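Local coordinates for Lin0431 protein (Listeria innocua, PDB 3LD7) that is of unknown function but belongs to the NusG domain II family, this construct covering its mainly beta domain, at residues D6-A10 / E21-T25; H27-F33 / L44-E50; D57-D61 / C79-K83; I11-N15 / F33-G37. One frame throughout, in Å; residues are numbered along the deposited sequence.

Interaction 1 of 4, residues D6-A10 / E21-T25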
loop_
_atom_site.group_PDB
_atom_site.type_symbol
_atom_site.label_atom_id
_atom_site.label_comp_id
_atom_site.label_asym_id
_atom_site.label_seq_id
_atom_site.Cartn_x
_atom_site.Cartn_y
_atom_site.Cartn_z
ATOM N N ASP A 6 1.265 11.607 15.755
ATOM C CA ASP A 6 2.356 11.089 14.947
ATOM C C ASP A 6 2.235 11.604 13.504
ATOM O O ASP A 6 1.145 11.946 13.041
ATOM C CB ASP A 6 2.320 9.552 14.989
ATOM C CG ASP A 6 3.636 8.911 14.573
ATOM O OD1 ASP A 6 4.636 9.641 14.381
ATOM O OD2 ASP A 6 3.668 7.662 14.442
ATOM N N GLU A 7 3.365 11.695 12.815
ATOM C CA GLU A 7 3.383 12.002 11.385
ATOM C C GLU A 7 3.975 10.808 10.668
ATOM O O GLU A 7 5.084 10.385 10.995
ATOM C CB GLU A 7 4.256 13.215 11.108
ATOM C CG GLU A 7 3.689 14.524 11.621
ATOM C CD GLU A 7 4.618 15.694 11.340
ATOM O OE1 GLU A 7 5.819 15.599 11.682
ATOM O OE2 GLU A 7 4.146 16.706 10.778
ATOM N N VAL A 8 3.255 10.270 9.688
ATOM C CA VAL A 8 3.682 9.028 9.043
ATOM C C VAL A 8 3.721 9.093 7.523
ATOM O O VAL A 8 3.028 9.910 6.895
ATOM C CB VAL A 8 2.816 7.821 9.487
ATOM C CG1 VAL A 8 2.955 7.624 10.992
ATOM C CG2 VAL A 8 1.352 8.021 9.096
ATOM N N VAL A 9 4.534 8.210 6.946
ATOM C CA VAL A 9 4.692 8.112 5.502
ATOM C C VAL A 9 4.519 6.656 5.129
ATOM O O VAL A 9 5.031 5.778 5.824
ATOM C CB VAL A 9 6.096 8.570 5.044
ATOM C CG1 VAL A 9 6.214 8.499 3.553
ATOM C CG2 VAL A 9 6.372 9.986 5.489
ATOM N N ALA A 10 3.791 6.395 4.047
ATOM C CA ALA A 10 3.649 5.045 3.548
ATOM C C ALA A 10 4.651 4.823 2.425
ATOM O O ALA A 10 4.687 5.579 1.448
ATOM C CB ALA A 10 2.242 4.820 3.045
ATOM N N GLU A 21 6.557 7.090 -2.143
ATOM C CA GLU A 21 6.583 7.384 -0.705
ATOM C C GLU A 21 5.527 8.451 -0.487
ATOM O O GLU A 21 5.604 9.529 -1.084
ATOM C CB GLU A 21 7.982 7.826 -0.223
ATOM C CG GLU A 21 9.052 6.794 -0.615
ATOM C CD GLU A 21 10.391 6.914 0.131
ATOM O OE1 GLU A 21 10.531 7.781 1.012
ATOM O OE2 GLU A 21 11.321 6.110 -0.163
ATOM N N ILE A 22 4.517 8.132 0.320
ATOM C CA ILE A 22 3.334 8.966 0.426
ATOM C C ILE A 22 3.097 9.413 1.859
ATOM O O ILE A 22 2.693 8.624 2.719
ATOM C CB ILE A 22 2.050 8.238 -0.059
ATOM C CG1 ILE A 22 2.196 7.730 -1.501
ATOM C CG2 ILE A 22 0.858 9.198 0.078
ATOM C CD1 ILE A 22 0.948 6.967 -1.995
ATOM N N PRO A 23 3.358 10.684 2.142
ATOM C CA PRO A 23 3.073 11.213 3.481
ATOM C C PRO A 23 1.564 11.204 3.696
ATOM O O PRO A 23 0.833 11.769 2.875
ATOM C CB PRO A 23 3.610 12.652 3.412
ATOM C CG PRO A 23 4.630 12.604 2.353
ATOM C CD PRO A 23 4.124 11.631 1.327
ATOM N N LEU A 24 1.103 10.539 4.756
ATOM C CA LEU A 24 -0.322 10.313 4.941
ATOM C C LEU A 24 -0.907 11.388 5.813
ATOM O O LEU A 24 -2.088 11.687 5.705
ATOM C CB LEU A 24 -0.603 8.962 5.606
ATOM C CG LEU A 24 -0.243 7.742 4.760
ATOM C CD1 LEU A 24 -0.439 6.476 5.574
ATOM C CD2 LEU A 24 -1.042 7.717 3.463
ATOM N N THR A 25 -0.081 11.959 6.681
ATOM C CA THR A 25 -0.605 12.872 7.671
ATOM C C THR A 25 -0.952 14.219 7.023
ATOM O O THR A 25 -0.087 14.917 6.485
ATOM C CB THR A 25 0.372 13.018 8.848
ATOM O OG1 THR A 25 0.749 11.702 9.313
ATOM C CG2 THR A 25 -0.286 13.793 9.967
#

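Interaction 2 of 4, residues H27-F33 / L44-E50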
loop_
_atom_site.group_PDB
_atom_site.type_symbol
_atom_site.label_atom_id
_atom_site.label_comp_id
_atom_site.label_asym_id
_atom_site.label_seq_id
_atom_site.Cartn_x
_atom_site.Cartn_y
_atom_site.Cartn_z
ATOM N N HIS A 27 -3.135 14.213 4.543
ATOM C CA HIS A 27 -3.691 13.870 3.245
ATOM C C HIS A 27 -5.215 13.802 3.276
ATOM O O HIS A 27 -5.804 13.218 4.185
ATOM C CB HIS A 27 -3.112 12.562 2.700
ATOM C CG HIS A 27 -3.736 12.151 1.409
ATOM N ND1 HIS A 27 -3.394 12.700 0.189
ATOM C CD2 HIS A 27 -4.774 11.322 1.170
ATOM C CE1 HIS A 27 -4.156 12.170 -0.754
ATOM N NE2 HIS A 27 -4.995 11.324 -0.181
ATOM N N LYS A 28 -5.861 14.459 2.308
ATOM C CA LYS A 28 -7.316 14.380 2.199
ATOM C C LYS A 28 -7.716 14.120 0.766
ATOM O O LYS A 28 -7.073 14.611 -0.169
ATOM C CB LYS A 28 -7.956 15.684 2.681
ATOM C CG LYS A 28 -7.700 15.938 4.169
ATOM C CD LYS A 28 -8.504 17.110 4.705
ATOM C CE LYS A 28 -8.534 17.098 6.220
ATOM N NZ LYS A 28 -7.165 17.227 6.770
ATOM N N GLY A 29 -8.803 13.378 0.590
ATOM C CA GLY A 29 -9.235 12.967 -0.721
ATOM C C GLY A 29 -8.863 11.513 -0.956
ATOM O O GLY A 29 -8.347 10.823 -0.069
ATOM N N ASN A 30 -9.143 11.052 -2.162
ATOM C CA ASN A 30 -8.935 9.663 -2.530
ATOM C C ASN A 30 -8.039 9.599 -3.747
ATOM O O ASN A 30 -8.262 10.303 -4.746
ATOM C CB ASN A 30 -10.298 9.012 -2.812
ATOM C CG ASN A 30 -10.212 7.502 -2.933
ATOM O OD1 ASN A 30 -10.484 6.767 -1.968
ATOM N ND2 ASN A 30 -9.836 7.029 -4.115
ATOM N N GLU A 31 -7.017 8.767 -3.656
ATOM C CA GLU A 31 -6.146 8.536 -4.781
ATOM C C GLU A 31 -6.014 7.051 -4.979
ATOM O O GLU A 31 -5.827 6.304 -4.008
ATOM C CB GLU A 31 -4.752 9.113 -4.501
ATOM C CG GLU A 31 -3.831 8.963 -5.690
ATOM C CD GLU A 31 -2.365 8.746 -5.352
ATOM O OE1 GLU A 31 -1.887 9.190 -4.278
ATOM O OE2 GLU A 31 -1.691 8.126 -6.204
ATOM N N GLN A 32 -6.094 6.616 -6.234
ATOM C CA GLN A 32 -5.848 5.223 -6.546
ATOM C C GLN A 32 -4.762 5.112 -7.589
ATOM O O GLN A 32 -4.701 5.907 -8.536
ATOM C CB GLN A 32 -7.125 4.539 -7.005
ATOM C CG GLN A 32 -8.140 4.460 -5.864
ATOM C CD GLN A 32 -9.504 3.962 -6.279
ATOM O OE1 GLN A 32 -9.636 3.177 -7.219
ATOM N NE2 GLN A 32 -10.543 4.430 -5.573
ATOM N N PHE A 33 -3.897 4.116 -7.426
ATOM C CA PHE A 33 -2.903 3.849 -8.464
ATOM C C PHE A 33 -2.694 2.353 -8.562
ATOM O O PHE A 33 -2.879 1.641 -7.572
ATOM C CB PHE A 33 -1.583 4.638 -8.245
ATOM C CG PHE A 33 -0.837 4.287 -6.978
ATOM C CD1 PHE A 33 -1.163 4.872 -5.768
ATOM C CD2 PHE A 33 0.196 3.346 -7.009
ATOM C CE1 PHE A 33 -0.449 4.545 -4.592
ATOM C CE2 PHE A 33 0.892 3.020 -5.854
ATOM C CZ PHE A 33 0.562 3.617 -4.637
ATOM N N LEU A 44 -4.336 -2.805 -7.070
ATOM C CA LEU A 44 -4.942 -1.478 -7.069
ATOM C C LEU A 44 -4.814 -0.905 -5.673
ATOM O O LEU A 44 -5.436 -1.400 -4.726
ATOM C CB LEU A 44 -6.398 -1.573 -7.482
ATOM C CG LEU A 44 -7.171 -0.260 -7.583
ATOM C CD1 LEU A 44 -6.481 0.746 -8.501
ATOM C CD2 LEU A 44 -8.560 -0.574 -8.065
HETATM N N MSE A 45 -3.945 0.097 -5.539
HETATM C CA MSE A 45 -3.683 0.747 -4.265
HETATM C C MSE A 45 -4.628 1.912 -4.086
HETATM O O MSE A 45 -4.965 2.597 -5.054
HETATM C CB MSE A 45 -2.243 1.290 -4.263
HETATM C CG MSE A 45 -1.200 0.242 -4.660
HETATM SE SE MSE A 45 -1.238 -1.391 -3.609
HETATM C CE MSE A 45 -1.151 -0.572 -1.811
ATOM N N GLU A 46 -5.018 2.159 -2.841
ATOM C CA GLU A 46 -5.945 3.238 -2.545
ATOM C C GLU A 46 -5.482 3.961 -1.307
ATOM O O GLU A 46 -5.249 3.345 -0.265
ATOM C CB GLU A 46 -7.372 2.692 -2.336
ATOM C CG GLU A 46 -8.396 3.788 -2.087
ATOM C CD GLU A 46 -9.800 3.240 -1.848
ATOM O OE1 GLU A 46 -9.958 2.001 -1.779
ATOM O OE2 GLU A 46 -10.747 4.046 -1.744
ATOM N N VAL A 47 -5.371 5.281 -1.418
ATOM C CA VAL A 47 -5.141 6.128 -0.270
ATOM C C VAL A 47 -6.392 6.961 -0.096
ATOM O O VAL A 47 -6.834 7.627 -1.023
ATOM C CB VAL A 47 -3.913 7.033 -0.484
ATOM C CG1 VAL A 47 -3.727 7.962 0.696
ATOM C CG2 VAL A 47 -2.672 6.152 -0.678
ATOM N N ASP A 48 -7.001 6.879 1.076
ATOM C CA ASP A 48 -8.194 7.649 1.359
ATOM C C ASP A 48 -7.970 8.362 2.672
ATOM O O ASP A 48 -7.819 7.720 3.712
ATOM C CB ASP A 48 -9.415 6.725 1.442
ATOM C CG ASP A 48 -10.711 7.498 1.545
ATOM O OD1 ASP A 48 -11.199 7.998 0.511
ATOM O OD2 ASP A 48 -11.240 7.598 2.664
ATOM N N GLY A 49 -7.923 9.695 2.644
ATOM C CA GLY A 49 -7.548 10.419 3.835
ATOM C C GLY A 49 -6.179 9.949 4.264
ATOM O O GLY A 49 -5.243 9.916 3.445
ATOM N N GLU A 50 -6.052 9.588 5.544
ATOM C CA GLU A 50 -4.742 9.220 6.094
ATOM C C GLU A 50 -4.518 7.721 6.141
ATOM O O GLU A 50 -3.666 7.251 6.886
ATOM C CB GLU A 50 -4.546 9.849 7.477
ATOM C CG GLU A 50 -4.833 11.338 7.424
ATOM C CD GLU A 50 -4.339 12.128 8.623
ATOM O OE1 GLU A 50 -3.976 11.519 9.667
ATOM O OE2 GLU A 50 -4.341 13.384 8.514
HETATM O O HOH W 1 -6.167 14.356 6.691
#

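Interaction 3 of 4, residues D57-D61 / C79-K83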
loop_
_atom_site.group_PDB
_atom_site.type_symbol
_atom_site.label_atom_id
_atom_site.label_comp_id
_atom_site.label_asym_id
_atom_site.label_seq_id
_atom_site.Cartn_x
_atom_site.Cartn_y
_atom_site.Cartn_z
ATOM N N ASP A 57 -6.922 -6.852 -5.952
ATOM C CA ASP A 57 -5.822 -7.420 -6.720
ATOM C C ASP A 57 -6.194 -8.810 -7.190
ATOM O O ASP A 57 -7.225 -9.347 -6.750
ATOM C CB ASP A 57 -4.458 -7.373 -5.975
ATOM C CG ASP A 57 -4.368 -8.311 -4.802
ATOM O OD1 ASP A 57 -4.814 -9.479 -4.903
ATOM O OD2 ASP A 57 -3.758 -7.892 -3.786
ATOM N N ASN A 58 -5.412 -9.358 -8.122
ATOM C CA ASN A 58 -5.645 -10.724 -8.581
ATOM C C ASN A 58 -4.648 -11.734 -8.028
ATOM O O ASN A 58 -4.366 -12.780 -8.648
ATOM C CB ASN A 58 -5.772 -10.796 -10.106
ATOM C CG ASN A 58 -4.536 -10.323 -10.826
ATOM O OD1 ASN A 58 -3.604 -9.799 -10.220
ATOM N ND2 ASN A 58 -4.533 -10.491 -12.144
ATOM N N SER A 59 -4.108 -11.423 -6.859
ATOM C CA SER A 59 -3.228 -12.382 -6.201
ATOM C C SER A 59 -3.994 -13.661 -5.883
ATOM O O SER A 59 -5.207 -13.640 -5.641
ATOM C CB SER A 59 -2.614 -11.789 -4.921
ATOM O OG SER A 59 -3.575 -11.638 -3.875
ATOM N N PRO A 60 -3.278 -14.790 -5.894
ATOM C CA PRO A 60 -3.965 -16.045 -5.573
ATOM C C PRO A 60 -4.401 -16.134 -4.111
ATOM O O PRO A 60 -5.371 -16.855 -3.830
ATOM C CB PRO A 60 -2.920 -17.111 -5.907
ATOM C CG PRO A 60 -1.592 -16.384 -5.835
ATOM C CD PRO A 60 -1.877 -14.990 -6.311
ATOM N N ASP A 61 -3.710 -15.436 -3.207
ATOM C CA ASP A 61 -3.920 -15.647 -1.766
ATOM C C ASP A 61 -4.764 -14.555 -1.107
ATOM O O ASP A 61 -5.367 -14.777 -0.052
ATOM C CB ASP A 61 -2.585 -15.834 -1.011
ATOM C CG ASP A 61 -1.619 -14.659 -1.182
ATOM O OD1 ASP A 61 -1.848 -13.821 -2.068
ATOM O OD2 ASP A 61 -0.596 -14.593 -0.448
ATOM N N CYS A 79 1.716 -8.258 -0.241
ATOM C CA CYS A 79 1.177 -9.158 -1.254
ATOM C C CYS A 79 2.364 -9.914 -1.774
ATOM O O CYS A 79 3.075 -9.451 -2.666
ATOM C CB CYS A 79 0.466 -8.418 -2.401
ATOM S SG CYS A 79 -0.124 -9.580 -3.673
ATOM N N LEU A 80 2.618 -11.071 -1.163
ATOM C CA LEU A 80 3.851 -11.818 -1.461
ATOM C C LEU A 80 3.973 -12.295 -2.927
ATOM O O LEU A 80 4.997 -12.089 -3.563
ATOM C CB LEU A 80 4.055 -12.971 -0.464
ATOM C CG LEU A 80 5.429 -12.941 0.174
ATOM C CD1 LEU A 80 5.528 -13.988 1.232
ATOM C CD2 LEU A 80 6.515 -13.128 -0.878
ATOM N N PRO A 81 2.912 -12.882 -3.480
ATOM C CA PRO A 81 3.015 -13.346 -4.877
ATOM C C PRO A 81 3.359 -12.243 -5.862
ATOM O O PRO A 81 4.015 -12.513 -6.879
ATOM C CB PRO A 81 1.613 -13.918 -5.168
ATOM C CG PRO A 81 1.128 -14.355 -3.792
ATOM C CD PRO A 81 1.639 -13.270 -2.859
ATOM N N HIS A 82 2.914 -11.019 -5.584
ATOM C CA HIS A 82 3.228 -9.901 -6.484
ATOM C C HIS A 82 4.417 -9.089 -6.007
ATOM O O HIS A 82 4.770 -8.069 -6.626
ATOM C CB HIS A 82 2.006 -8.995 -6.626
ATOM C CG HIS A 82 0.840 -9.669 -7.292
ATOM N ND1 HIS A 82 -0.357 -9.026 -7.530
ATOM C CD2 HIS A 82 0.683 -10.934 -7.766
ATOM C CE1 HIS A 82 -1.192 -9.855 -8.137
ATOM N NE2 HIS A 82 -0.593 -11.029 -8.272
ATOM N N LYS A 83 5.002 -9.489 -4.881
ATOM C CA LYS A 83 6.199 -8.825 -4.326
ATOM C C LYS A 83 5.939 -7.372 -3.942
ATOM O O LYS A 83 6.843 -6.512 -3.991
ATOM C CB LYS A 83 7.401 -8.944 -5.274
ATOM C CG LYS A 83 7.672 -10.405 -5.704
ATOM C CD LYS A 83 8.949 -10.514 -6.514
ATOM C CE LYS A 83 9.156 -11.940 -6.992
ATOM N NZ LYS A 83 10.418 -12.123 -7.742
HETATM O O HOH W 2 -1.765 -13.083 -9.734
HETATM O O HOH W 3 0.659 -12.310 0.456
#

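Interaction 4 of 4, residues I11-N15 / F33-G37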
loop_
_atom_site.group_PDB
_atom_site.type_symbol
_atom_site.label_atom_id
_atom_site.label_comp_id
_atom_site.label_asym_id
_atom_site.label_seq_id
_atom_site.Cartn_x
_atom_site.Cartn_y
_atom_site.Cartn_z
ATOM N N ILE A 11 5.462 3.777 2.562
ATOM C CA ILE A 11 6.449 3.421 1.557
ATOM C C ILE A 11 5.916 2.204 0.818
ATOM O O ILE A 11 5.684 1.146 1.413
ATOM C CB ILE A 11 7.837 3.111 2.190
ATOM C CG1 ILE A 11 8.231 4.190 3.206
ATOM C CG2 ILE A 11 8.906 2.894 1.092
ATOM C CD1 ILE A 11 8.506 5.488 2.606
ATOM N N ILE A 12 5.687 2.357 -0.473
ATOM C CA ILE A 12 5.119 1.280 -1.282
ATOM C C ILE A 12 6.152 0.795 -2.287
ATOM O O ILE A 12 6.654 1.584 -3.098
ATOM C CB ILE A 12 3.863 1.784 -2.028
ATOM C CG1 ILE A 12 2.828 2.329 -1.019
ATOM C CG2 ILE A 12 3.264 0.672 -2.891
ATOM C CD1 ILE A 12 2.811 3.866 -0.868
ATOM N N SER A 13 6.463 -0.502 -2.233
ATOM C CA SER A 13 7.534 -1.110 -3.027
ATOM C C SER A 13 7.031 -2.282 -3.838
ATOM O O SER A 13 6.058 -2.934 -3.462
ATOM C CB SER A 13 8.631 -1.649 -2.117
ATOM O OG SER A 13 9.272 -0.601 -1.409
ATOM N N GLN A 14 7.740 -2.572 -4.916
ATOM C CA GLN A 14 7.495 -3.778 -5.694
ATOM C C GLN A 14 8.870 -4.409 -5.949
ATOM O O GLN A 14 9.775 -3.763 -6.498
ATOM C CB GLN A 14 6.828 -3.405 -7.013
ATOM C CG GLN A 14 6.612 -4.551 -7.975
ATOM C CD GLN A 14 6.280 -4.040 -9.389
ATOM O OE1 GLN A 14 6.879 -3.063 -9.883
ATOM N NE2 GLN A 14 5.351 -4.709 -10.049
ATOM N N ASN A 15 9.029 -5.661 -5.510
ATOM C CA ASN A 15 10.323 -6.347 -5.508
ATOM C C ASN A 15 11.437 -5.544 -4.828
ATOM O O ASN A 15 12.599 -5.533 -5.276
ATOM C CB ASN A 15 10.725 -6.803 -6.901
ATOM C CG ASN A 15 11.810 -7.886 -6.863
ATOM O OD1 ASN A 15 11.922 -8.645 -5.886
ATOM N ND2 ASN A 15 12.619 -7.952 -7.914
ATOM N N PHE A 33 -3.897 4.116 -7.426
ATOM C CA PHE A 33 -2.903 3.849 -8.464
ATOM C C PHE A 33 -2.694 2.353 -8.562
ATOM O O PHE A 33 -2.879 1.641 -7.572
ATOM C CB PHE A 33 -1.583 4.638 -8.245
ATOM C CG PHE A 33 -0.837 4.287 -6.978
ATOM C CD1 PHE A 33 -1.163 4.872 -5.768
ATOM C CD2 PHE A 33 0.196 3.346 -7.009
ATOM C CE1 PHE A 33 -0.449 4.545 -4.592
ATOM C CE2 PHE A 33 0.892 3.020 -5.854
ATOM C CZ PHE A 33 0.562 3.617 -4.637
ATOM N N THR A 34 -2.352 1.875 -9.754
ATOM C CA THR A 34 -2.146 0.446 -9.961
ATOM C C THR A 34 -0.678 0.107 -10.124
ATOM O O THR A 34 0.040 0.740 -10.904
ATOM C CB THR A 34 -2.918 -0.047 -11.189
ATOM O OG1 THR A 34 -4.313 0.219 -11.001
ATOM C CG2 THR A 34 -2.723 -1.527 -11.397
ATOM N N ILE A 35 -0.233 -0.890 -9.366
ATOM C CA ILE A 35 1.093 -1.461 -9.548
ATOM C C ILE A 35 0.949 -2.654 -10.456
ATOM O O ILE A 35 0.218 -3.607 -10.150
ATOM C CB ILE A 35 1.685 -1.922 -8.202
ATOM C CG1 ILE A 35 1.758 -0.742 -7.255
ATOM C CG2 ILE A 35 3.054 -2.563 -8.419
ATOM C CD1 ILE A 35 2.183 -1.144 -5.874
ATOM N N LYS A 36 1.599 -2.583 -11.606
ATOM C CA LYS A 36 1.480 -3.661 -12.571
ATOM C C LYS A 36 2.690 -4.553 -12.535
ATOM O O LYS A 36 3.847 -4.109 -12.595
ATOM C CB LYS A 36 1.257 -3.112 -13.974
ATOM C CG LYS A 36 -0.129 -2.508 -14.103
ATOM C CD LYS A 36 -0.353 -1.840 -15.447
ATOM C CE LYS A 36 -1.825 -1.485 -15.616
ATOM N NZ LYS A 36 -2.689 -2.692 -15.393
ATOM N N GLY A 37 2.415 -5.834 -12.450
ATOM C CA GLY A 37 3.499 -6.751 -12.400
ATOM C C GLY A 37 3.721 -7.402 -13.712
ATOM O O GLY A 37 3.247 -6.971 -14.792
#

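Interaction 1 of 4, residues D6-A10 / E21-T25
Thr25 lays its hydroxyl across the backbone at the Glu7-Val8 junction. Val8 N donates to Thr25 OG1 at 2.9 Å, in a nearly straight bond (165°), and the same OG1 rests 3.4 Å from Glu7 CA. Setting OG1 anti to the carbonyl carbon of Thr25 (chi1 -50°) brings the oxygen back toward strand 8-14. There it stands in for Leu24 O, the acceptor a continued ladder would have offered but which the turning chain carries away. Leu24 N still keeps its strand-like bond to Val8 O, 2.9 Å long. One step further on, Ala10 and Ile22 form a full antiparallel hydrogen-bonded pair, with both N...O distances 2.8 Å. Between these rungs lies the non-hydrogen-bonded pair of Val9 and Pro23, its CA atoms just 4.0 Å apart. Pro23 suits this position, because a strand residue in such a pair turns its N away from the partner strand, and the missing N-H costs the ladder nothing.

The two sheet faces differ. On the outer one Val9 CG1 leans on the backbone, 3.6 Å from Ile22 O, while its CG2 comes loosely toward the Pro23 ring. On the inner one Leu24 packs on the Val8 and Ala10 side chains, with Leu24 CD1 4.0 Å from Ala10 CB and Leu24 CB 4.1 Å from Val8 CG2. Ile22 and Leu24 continue this apolar surface to Val47, in the facing sheet. The arrangement is that of an antiparallel beta hairpin, strands 8-14 and 17-23, forming the margin of the four-stranded sheet in this NusG domain II-like fold.

Interaction 2 of 4, residues H27-F33 / L44-E50
Selenomethionine Met45 presses its CB onto one face of the Phe33 ring, a tight apolar spot of this hairpin. Met45 CB lies 3.7 Å from the Phe33 ring centroid and 14° off the ring normal, a CH-pi contact. Phe33 reaches it because CG sits between the backbone N and the carbonyl carbon (chi1 63°), which swings the ring over the partner strand. Val47 turns to the same face and packs on Ile22 and Leu24 of the facing hairpin. Beneath the side chains a regular antiparallel ladder runs. Phe33 and Met45 exchange two bonds, the shorter being Met45 N to Phe33 O at 2.8 Å. Glu31 and Val47 do the same, Glu31 N reaching Val47 O at 2.9 Å. A last rung, Gly49 N to Gly29 O at 3.0 Å, closes the ladder just past the strand ends.

The other face is polar. Gln32 and Glu46 lie side by side, Gln32 CG 3.8 Å from Glu46 CG, and the Asn30 amide crosses the carboxylates of Glu46 and Asp48. The loop end is the looser part, bridged by solvent: one water gives protons to His27 O and to Glu50 OE2 (2.8 Å to the latter) and accepts from Lys28 NZ. Lys28 NZ and Glu50 OE2 stay 5.1 Å apart, while Glu50 OE2 also receives Gly26 N.

Backbone bonds thus fix the pairing, while Arg20, in salt bridge with Glu31 on the Phe33 face, and Arg53, with Glu46 OE1 on the polar face, would each probably offset the charge of their carboxylate.

Interaction 3 of 4, residues D57-D61 / C79-K83
Ser59 and His82 meet through CH-pi packing: Ser59 CB stands over one face of the His82 ring, 4.2 Å from its centroid and toward the rim. The same Ser59 CB lies 3.6 Å from Cys79 SG, so this one carbon touches both thiol and imidazole. Other van der Waals contacts involve prolines. Pro60 and Pro81 slide past each other in opposite directions, with Pro60 CD 3.8 Å from Pro81 CB, and the Asp61 carboxylate lies against the CG-CD side of the Pro81 ring, Asp61 OD1 3.5 Å from Pro81 CG and Asp61 OD2 3.5 Å from Pro81 CD. Asn58 OD1 approaches His82 CE1 directly at the ring edge, with the amide and ring planes 77° apart. That amide is held by Ala40 O of the loop before strand 42-48 and by Tyr42 N at the start of that strand.

The hydrogen bonds that span the gap pass through water. One water joins Asn58 O to His82 NE2, lying 2.8 Å from NE2 in the plane of the ring; a second links Asp61 OD2 to Leu80 N.

Within each segment hydrogen bonds set the shape. Asp57 OD1 receives Ser59 N (2.8 Å) in an Asx turn and Ser59 OG (2.7 Å), both from the same face of the carboxylate. Leu80 to Lys83 form a type I turn. The contact thus joins the loop between strand 51-57 and helix 63-67 to the turn linking strands 76-79 and 84-90, at one end of both sheets.

Interaction 4 of 4, residues I11-N15 / F33-G37
Ile35 takes the side chains of Ile12 and Gln14 against its two branches, where the two sheets of this sandwich-like fold face one another. Strands 11-14 and 33-36 run in roughly the same direction with their axes 9.1 Å apart, a separation bridged by side chains and not by backbone pairing.

Gln14 has the most surface covered here. Its CG is anti to the backbone N (chi1 175°) and the chain stays extended beyond it, a shape that carries the amide across the gap alongside Ile35, the two side chains passing in opposite directions. Along the way the Ile35 methyl CG2 packs on the amide, 3.7 Å from Gln14 CD and 3.5 Å from Gln14 NE2.

The other branch of Ile35 serves Ile12: Ile35 CD1 lies 3.7 Å from Ile12 CG2, the side chains meeting at a slant. Ile12 CG2 also comes to the edge of the Phe33 ring, 4.4 Å from Phe33 CZ, a loose contact. Strand 84-90 flanks this apolar cluster, with Val86 against Ile12 and Val84 against Ile35, and Ile19 of strand 17-23 touches both Ile35 and Gln14.

At the margin of the cluster the amide finds a polar partner in the opposite sheet. Gln14 NE2 donates to Lys36 O at 3.0 Å, with an N-H...O angle of 156°. The bond leaves close to the plane of the amide, yet reaches Lys36 O from above its carbonyl plane, 57° out of it, while Gly37 CA lies 3.6 Å from the same Gln14 NE2.

From the N terminus, interaction 1 closes the hairpin of strands 8-14 and 17-23, and interaction 2 then closes that of strands 30-36 and 42-48, in series with it. Interaction 4 crosses both, running from the first hairpin to the second and so tying the four-stranded sheet to the three-stranded one; it shares Phe33 with interaction 2. Interaction 3 comes last, closing the loop that holds helix 63-67 and strand 76-79, and lies across the chain's centre from interactions 1 and 2. It meets interaction 4 where Asn15 N approaches Lys83 O at 2.8 Å, a probable hydrogen bond. Interactions 1 and 2 touch through Leu24 and Val47, joining the sheets at the other end.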